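Bifunctional thiamine biosynthesis protein ThiDN (Methanocaldococcus jannaschii DSM 2661, PDB 2PHP) probably phosphorylates hydroxymethylpyrimidine and its monophosphate and, through the C-terminal ThiN domain described here, joins the resulting diphosphate to a thiazole phosphate, giving thiamine phosphate. Local coordinates at residues M25-I30 against A95-K100; A114-D119 against K135-K140. All coordinates share one frame; numbering follows the deposited sequence.

How the contacts relate
From the N terminus, the chain leaves helix 8-22 and runs into the irregular segment 25-30, which contact 1 ties to strand 95-100 across 64 intervening residues, among them strand 37-40 and helix 77-87. Only after that long loop has closed does contact 2 open, joining 114-119 to 135-140 over 15 residues. The two are therefore in series, neither enclosing nor crossing the other. Both nevertheless reach the same mixed sheet: contact 1 fastens a loop to an inner strand, contact 2 packs a helix on strand 115-117, outermost within this chain. Their centres lie about 20 Å apart and their nearest atoms about 10 Å, without touching.

Contact 1: M25-I30 against A95-K100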
HETATM    1  N   MSE B  25      17.340   3.843  -1.089  1.00 48.41           N
HETATM    2  CA  MSE B  25      18.057   4.420  -2.217  1.00 49.82           C
HETATM    3  C   MSE B  25      17.236   5.450  -2.972  1.00 48.11           C
HETATM    4  O   MSE B  25      16.011   5.456  -2.899  1.00 48.07           O
HETATM    5  CB  MSE B  25      18.440   3.320  -3.208  1.00 53.82           C
HETATM    6  CG  MSE B  25      19.858   2.817  -3.111  1.00 58.40           C
HETATM    7 SE   MSE B  25      20.074   1.248  -4.205  1.00 66.21          SE
HETATM    8  CE  MSE B  25      20.020  -0.021  -2.762  1.00 62.58           C
ATOM      9  N   ASN B  26      17.930   6.337  -3.618  1.00 46.27           N
ATOM     10  CA  ASN B  26      17.275   7.253  -4.537  1.00 45.65           C
ATOM     11  C   ASN B  26      17.273   6.686  -5.951  1.00 44.30           C
ATOM     12  O   ASN B  26      17.987   7.103  -6.811  1.00 43.19           O
ATOM     13  CB  ASN B  26      17.953   8.623  -4.503  1.00 49.00           C
ATOM     14  CG  ASN B  26      17.502   9.524  -5.635  1.00 52.22           C
ATOM     15  OD1 ASN B  26      16.305   9.657  -5.895  1.00 54.18           O
ATOM     16  ND2 ASN B  26      18.459  10.143  -6.314  1.00 52.72           N
ATOM     17  N   PHE B  27      16.594   5.529  -5.976  1.00 43.60           N
ATOM     18  CA  PHE B  27      16.521   4.715  -7.181  1.00 40.94           C
ATOM     19  C   PHE B  27      15.654   5.404  -8.229  1.00 40.30           C
ATOM     20  O   PHE B  27      14.446   5.573  -8.048  1.00 41.58           O
ATOM     21  CB  PHE B  27      15.965   3.337  -6.797  1.00 40.09           C
ATOM     22  CG  PHE B  27      15.851   2.366  -7.944  1.00 39.11           C
ATOM     23  CD1 PHE B  27      16.926   2.130  -8.794  1.00 37.05           C
ATOM     24  CD2 PHE B  27      14.667   1.663  -8.154  1.00 37.68           C
ATOM     25  CE1 PHE B  27      16.824   1.206  -9.840  1.00 36.49           C
ATOM     26  CE2 PHE B  27      14.554   0.737  -9.197  1.00 36.00           C
ATOM     27  CZ  PHE B  27      15.635   0.510 -10.039  1.00 35.20           C
ATOM     28  N   THR B  28      16.282   5.819  -9.321  1.00 37.31           N
ATOM     29  CA  THR B  28      15.567   6.498 -10.387  1.00 36.61           C
ATOM     30  C   THR B  28      15.708   5.728 -11.690  1.00 34.90           C
ATOM     31  O   THR B  28      15.076   6.059 -12.692  1.00 33.89           O
ATOM     32  CB  THR B  28      16.111   7.929 -10.590  1.00 38.22           C
ATOM     33  OG1 THR B  28      17.489   7.861 -10.981  1.00 37.48           O
ATOM     34  CG2 THR B  28      15.987   8.736  -9.291  1.00 36.16           C
ATOM     35  N   LEU B  29      16.547   4.700 -11.672  1.00 31.08           N
ATOM     36  CA  LEU B  29      16.760   3.882 -12.859  1.00 29.97           C
ATOM     37  C   LEU B  29      15.595   2.898 -13.073  1.00 29.04           C
ATOM     38  O   LEU B  29      15.795   1.690 -13.229  1.00 28.21           O
ATOM     39  CB  LEU B  29      18.096   3.143 -12.728  1.00 27.85           C
ATOM     40  CG  LEU B  29      19.369   3.999 -12.881  1.00 30.83           C
ATOM     41  CD1 LEU B  29      20.622   3.155 -12.623  1.00 29.52           C
ATOM     42  CD2 LEU B  29      19.421   4.586 -14.271  1.00 29.65           C
ATOM     43  N   ILE B  30      14.379   3.441 -13.087  1.00 27.84           N
ATOM     44  CA  ILE B  30      13.165   2.643 -13.274  1.00 27.37           C
ATOM     45  C   ILE B  30      12.647   2.709 -14.707  1.00 25.94           C
ATOM     46  O   ILE B  30      12.304   3.785 -15.209  1.00 27.73           O
ATOM     47  CB  ILE B  30      12.030   3.117 -12.332  1.00 27.67           C
ATOM     48  CG1 ILE B  30      12.507   3.040 -10.879  1.00 26.84           C
ATOM     49  CG2 ILE B  30      10.773   2.242 -12.530  1.00 25.62           C
ATOM     50  CD1 ILE B  30      11.631   3.781  -9.909  1.00 29.55           C
ATOM     51  N   ALA B  95      20.338 -14.596  -8.729  1.00 26.98           N
ATOM     52  CA  ALA B  95      19.522 -13.381  -8.691  1.00 27.45           C
ATOM     53  C   ALA B  95      19.686 -12.408  -9.849  1.00 28.43           C
ATOM     54  O   ALA B  95      20.745 -12.334 -10.486  1.00 28.65           O
ATOM     55  CB  ALA B  95      19.759 -12.644  -7.372  1.00 25.69           C
ATOM     56  N   CYS B  96      18.627 -11.638 -10.090  1.00 27.58           N
ATOM     57  CA  CYS B  96      18.613 -10.658 -11.167  1.00 28.05           C
ATOM     58  C   CYS B  96      17.569  -9.563 -10.950  1.00 27.37           C
ATOM     59  O   CYS B  96      16.495  -9.803 -10.391  1.00 25.85           O
ATOM     60  CB  CYS B  96      18.342 -11.363 -12.500  1.00 27.95           C
ATOM     61  SG  CYS B  96      18.153 -10.262 -13.933  1.00 33.28           S
HETATM   62  N   MSE B  97      17.906  -8.358 -11.398  1.00 28.08           N
HETATM   63  CA  MSE B  97      17.010  -7.209 -11.305  1.00 28.91           C
HETATM   64  C   MSE B  97      17.131  -6.413 -12.595  1.00 28.34           C
HETATM   65  O   MSE B  97      18.246  -6.152 -13.051  1.00 29.75           O
HETATM   66  CB  MSE B  97      17.396  -6.309 -10.133  1.00 29.06           C
HETATM   67  CG  MSE B  97      16.606  -5.014 -10.104  1.00 34.03           C
HETATM   68 SE   MSE B  97      16.981  -3.955  -8.542  1.00 43.85          SE
HETATM   69  CE  MSE B  97      15.580  -2.627  -8.692  1.00 36.37           C
ATOM     70  N   ASN B  98      16.005  -6.031 -13.191  1.00 26.14           N
ATOM     71  CA  ASN B  98      16.062  -5.246 -14.418  1.00 27.21           C
ATOM     72  C   ASN B  98      15.936  -3.770 -14.076  1.00 28.98           C
ATOM     73  O   ASN B  98      15.118  -3.398 -13.237  1.00 30.02           O
ATOM     74  CB  ASN B  98      14.961  -5.663 -15.398  1.00 27.38           C
ATOM     75  CG  ASN B  98      13.559  -5.385 -14.872  1.00 28.44           C
ATOM     76  OD1 ASN B  98      13.129  -5.969 -13.874  1.00 26.55           O
ATOM     77  ND2 ASN B  98      12.842  -4.487 -15.546  1.00 27.12           N
ATOM     78  N   ILE B  99      16.768  -2.938 -14.704  1.00 28.83           N
ATOM     79  CA  ILE B  99      16.740  -1.497 -14.471  1.00 27.36           C
ATOM     80  C   ILE B  99      16.751  -0.737 -15.793  1.00 27.61           C
ATOM     81  O   ILE B  99      17.042  -1.307 -16.851  1.00 26.56           O
ATOM     82  CB  ILE B  99      17.935  -1.030 -13.609  1.00 29.11           C
ATOM     83  CG1 ILE B  99      19.242  -1.186 -14.384  1.00 27.20           C
ATOM     84  CG2 ILE B  99      17.992  -1.843 -12.319  1.00 27.49           C
ATOM     85  CD1 ILE B  99      20.457  -0.717 -13.594  1.00 30.51           C
ATOM     86  N   LYS B 100      16.416   0.544 -15.730  1.00 26.83           N
ATOM     87  CA  LYS B 100      16.360   1.365 -16.925  1.00 29.32           C
ATOM     88  C   LYS B 100      17.692   1.407 -17.678  1.00 29.22           C
ATOM     89  O   LYS B 100      18.774   1.448 -17.083  1.00 27.23           O
ATOM     90  CB  LYS B 100      15.911   2.771 -16.550  1.00 30.74           C
ATOM     91  CG  LYS B 100      15.725   3.703 -17.721  1.00 35.26           C
ATOM     92  CD  LYS B 100      15.483   5.121 -17.230  1.00 38.49           C
ATOM     93  CE  LYS B 100      15.146   6.054 -18.383  1.00 38.51           C
ATOM     94  NZ  LYS B 100      14.979   7.440 -17.878  1.00 43.02           N
TER
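Leu29 and Lys100 bring their backbones together where the loop 25-30 meets segment 95-100, with CA atoms 4.8 Å apart and a single bond across the gap, from Lys100 N to Leu29 O at 2.8 Å. The N-H points straight at the oxygen (180°), yet the donor stands above the carbonyl plane, 57° out of it. Leu29 is also the centre of an inverse gamma turn, and its own carbonyl faces the strand. The CB of Lys100 rests against the same carbonyl, 3.5 Å from Leu29 C, while its extended chain leads away from the loop. In the sheet, 95-100 is an inner strand flanked by 37-40 and 159-164, and the loop touches helix 167-185 as well, where Gln178 hydrogen-bonds Thr28 OG1 and Tyr181 packs on Leu29. The remaining contact is apolar. With CG anti to the backbone N (chi1 173°) and the chain extended beyond it, Met97, a selenomethionine here, reaches out from the strand and meets the oncoming Phe27 ring obliquely, its CE 3.4 Å from Phe27 CZ. Ile99 comes to the edge of that ring instead, CG2 lying 4.0 Å from Phe27 CZ. The other branch of Ile99 serves Leu29: its CD1 is 4.0 Å from Leu29 CD1.

Contact 2: A114-D119 against K135-K140; sequences AVSSFD and KIACEK
Ser116 meets the helix first, turning its side chain onto the Ala137 carbonyl. Its OG is anti to the backbone N (chi1 -175°), which carries the hydroxyl out from the strand to give a short hydrogen bond, 2.5 Å from Ser116 OG to Ala137 O. The donor is tilted 23° from the carbonyl plane. Ser116 OG also lies 3.7 Å from Ala137 CB, and the aliphatic part of Lys140 passes alongside it. An alanine here has no hydroxyl to offer, and the Ala137 carbonyl would probably be left without this partner, with a small gap beside the lysine chain.

Ser117 contributes backbone rather than side chain, since its CB points away from the helix. Its carbonyl oxygen receives a CA-H...O contact, with Ala137 CA 3.4 Å from Ser117 O. A weak hydrogen bond comes to that oxygen from Lys140, whose chain leaves the helix and bends at its last two torsions to bring NZ within 3.4 Å of Ser117 O. Phe118 follows with a looser apolar touch, its CB 4.3 Å from Ile136 CG2, while the ring leads away from 135-140 to reach Met130 and Asp150.

The small side chain at Ala137 is consistent with the close approach of the backbones: the axes of strand 115-117 and helix 135-140 come to 6.9 Å and run at 133° to each other. This is the first half of a beta-alpha-beta crossover: helix 129-141 leads on to strand 147-150, which lies parallel beside 115-117, joined to Ser116 by backbone hydrogen bonds of Ile147 and Tyr149, and Ala137 also packs on its Ile148.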
ATOM      1  N   ALA B 114      31.562  -6.342 -15.714  1.00 40.12           N
ATOM      2  CA  ALA B 114      31.652  -7.242 -16.852  1.00 38.64           C
ATOM      3  C   ALA B 114      30.301  -7.044 -17.527  1.00 39.14           C
ATOM      4  O   ALA B 114      29.256  -7.247 -16.906  1.00 39.40           O
ATOM      5  CB  ALA B 114      31.802  -8.679 -16.388  1.00 36.45           C
ATOM      6  N   VAL B 115      30.327  -6.639 -18.792  1.00 38.79           N
ATOM      7  CA  VAL B 115      29.108  -6.374 -19.545  1.00 38.07           C
ATOM      8  C   VAL B 115      29.028  -7.190 -20.835  1.00 38.63           C
ATOM      9  O   VAL B 115      30.032  -7.421 -21.508  1.00 39.93           O
ATOM     10  CB  VAL B 115      29.017  -4.871 -19.918  1.00 38.23           C
ATOM     11  CG1 VAL B 115      27.659  -4.558 -20.521  1.00 37.55           C
ATOM     12  CG2 VAL B 115      29.275  -4.012 -18.694  1.00 39.05           C
ATOM     13  N   SER B 116      27.819  -7.624 -21.169  1.00 37.00           N
ATOM     14  CA  SER B 116      27.579  -8.381 -22.382  1.00 37.12           C
ATOM     15  C   SER B 116      26.170  -8.024 -22.841  1.00 37.73           C
ATOM     16  O   SER B 116      25.425  -7.366 -22.114  1.00 38.07           O
ATOM     17  CB  SER B 116      27.703  -9.881 -22.117  1.00 36.19           C
ATOM     18  OG  SER B 116      27.582 -10.611 -23.323  1.00 36.65           O
ATOM     19  N   SER B 117      25.792  -8.456 -24.037  1.00 37.75           N
ATOM     20  CA  SER B 117      24.472  -8.122 -24.550  1.00 38.97           C
ATOM     21  C   SER B 117      23.976  -9.053 -25.655  1.00 38.77           C
ATOM     22  O   SER B 117      24.625 -10.042 -25.993  1.00 38.68           O
ATOM     23  CB  SER B 117      24.498  -6.687 -25.067  1.00 38.50           C
ATOM     24  OG  SER B 117      25.506  -6.543 -26.052  1.00 39.47           O
ATOM     25  N   PHE B 118      22.807  -8.723 -26.196  1.00 39.10           N
ATOM     26  CA  PHE B 118      22.188  -9.473 -27.284  1.00 39.94           C
ATOM     27  C   PHE B 118      21.322  -8.510 -28.092  1.00 40.66           C
ATOM     28  O   PHE B 118      20.947  -7.440 -27.600  1.00 40.40           O
ATOM     29  CB  PHE B 118      21.346 -10.643 -26.743  1.00 39.39           C
ATOM     30  CG  PHE B 118      20.116 -10.218 -25.994  1.00 39.90           C
ATOM     31  CD1 PHE B 118      18.937  -9.916 -26.671  1.00 40.51           C
ATOM     32  CD2 PHE B 118      20.139 -10.113 -24.609  1.00 38.96           C
ATOM     33  CE1 PHE B 118      17.794  -9.514 -25.972  1.00 39.84           C
ATOM     34  CE2 PHE B 118      19.006  -9.713 -23.905  1.00 38.66           C
ATOM     35  CZ  PHE B 118      17.831  -9.412 -24.588  1.00 39.32           C
ATOM     36  N   ASP B 119      21.006  -8.898 -29.324  1.00 41.43           N
ATOM     37  CA  ASP B 119      20.220  -8.066 -30.232  1.00 43.02           C
ATOM     38  C   ASP B 119      18.870  -8.692 -30.547  1.00 42.16           C
ATOM     39  O   ASP B 119      18.807  -9.742 -31.184  1.00 42.37           O
ATOM     40  CB  ASP B 119      20.990  -7.872 -31.544  1.00 45.66           C
ATOM     41  CG  ASP B 119      20.341  -6.847 -32.465  1.00 47.42           C
ATOM     42  OD1 ASP B 119      19.098  -6.727 -32.460  1.00 48.37           O
ATOM     43  OD2 ASP B 119      21.079  -6.165 -33.206  1.00 49.65           O
ATOM     44  N   LYS B 135      21.394 -16.592 -23.084  1.00 40.44           N
ATOM     45  CA  LYS B 135      22.341 -17.592 -23.567  1.00 41.73           C
ATOM     46  C   LYS B 135      23.373 -16.921 -24.478  1.00 41.08           C
ATOM     47  O   LYS B 135      24.574 -17.018 -24.236  1.00 42.63           O
ATOM     48  CB  LYS B 135      21.593 -18.695 -24.326  1.00 43.26           C
ATOM     49  CG  LYS B 135      22.441 -19.892 -24.706  1.00 45.45           C
ATOM     50  CD  LYS B 135      21.568 -20.975 -25.333  1.00 49.44           C
ATOM     51  CE  LYS B 135      22.368 -22.216 -25.700  1.00 51.31           C
ATOM     52  NZ  LYS B 135      21.456 -23.298 -26.176  1.00 52.61           N
ATOM     53  N   ILE B 136      22.904 -16.222 -25.508  1.00 41.06           N
ATOM     54  CA  ILE B 136      23.802 -15.530 -26.430  1.00 41.58           C
ATOM     55  C   ILE B 136      24.785 -14.620 -25.693  1.00 41.04           C
ATOM     56  O   ILE B 136      25.995 -14.673 -25.927  1.00 41.49           O
ATOM     57  CB  ILE B 136      23.020 -14.655 -27.435  1.00 43.76           C
ATOM     58  CG1 ILE B 136      22.222 -15.539 -28.394  1.00 45.65           C
ATOM     59  CG2 ILE B 136      23.984 -13.768 -28.213  1.00 45.21           C
ATOM     60  CD1 ILE B 136      23.081 -16.465 -29.228  1.00 46.26           C
ATOM     61  N   ALA B 137      24.256 -13.779 -24.809  1.00 40.23           N
ATOM     62  CA  ALA B 137      25.071 -12.848 -24.041  1.00 40.37           C
ATOM     63  C   ALA B 137      26.132 -13.564 -23.216  1.00 41.22           C
ATOM     64  O   ALA B 137      27.264 -13.092 -23.100  1.00 41.87           O
ATOM     65  CB  ALA B 137      24.185 -12.004 -23.123  1.00 40.01           C
ATOM     66  N   CYS B 138      25.766 -14.694 -22.627  1.00 40.70           N
ATOM     67  CA  CYS B 138      26.716 -15.437 -21.820  1.00 42.87           C
ATOM     68  C   CYS B 138      27.755 -16.163 -22.686  1.00 43.88           C
ATOM     69  O   CYS B 138      28.949 -16.125 -22.383  1.00 43.55           O
ATOM     70  CB  CYS B 138      25.967 -16.414 -20.900  1.00 42.13           C
ATOM     71  SG  CYS B 138      25.063 -15.577 -19.541  1.00 39.84           S
ATOM     72  N   GLU B 139      27.313 -16.801 -23.768  1.00 45.63           N
ATOM     73  CA  GLU B 139      28.241 -17.505 -24.654  1.00 47.40           C
ATOM     74  C   GLU B 139      29.228 -16.501 -25.244  1.00 47.19           C
ATOM     75  O   GLU B 139      30.400 -16.810 -25.445  1.00 47.69           O
ATOM     76  CB  GLU B 139      27.483 -18.219 -25.784  1.00 47.51           C
ATOM     77  CG  GLU B 139      26.422 -19.196 -25.292  1.00 50.73           C
ATOM     78  CD  GLU B 139      25.799 -20.020 -26.410  1.00 52.57           C
ATOM     79  OE1 GLU B 139      25.540 -19.460 -27.497  1.00 53.85           O
ATOM     80  OE2 GLU B 139      25.552 -21.228 -26.193  1.00 53.32           O
ATOM     81  N   LYS B 140      28.749 -15.290 -25.506  1.00 47.12           N
ATOM     82  CA  LYS B 140      29.584 -14.236 -26.069  1.00 46.49           C
ATOM     83  C   LYS B 140      30.617 -13.737 -25.058  1.00 46.53           C
ATOM     84  O   LYS B 140      31.712 -13.318 -25.435  1.00 45.94           O
ATOM     85  CB  LYS B 140      28.709 -13.066 -26.528  1.00 47.52           C
ATOM     86  CG  LYS B 140      29.493 -11.867 -27.024  1.00 48.76           C
ATOM     87  CD  LYS B 140      28.628 -10.609 -27.124  1.00 51.31           C
ATOM     88  CE  LYS B 140      27.641 -10.639 -28.295  1.00 52.45           C
ATOM     89  NZ  LYS B 140      26.592 -11.693 -28.193  1.00 53.83           N
TER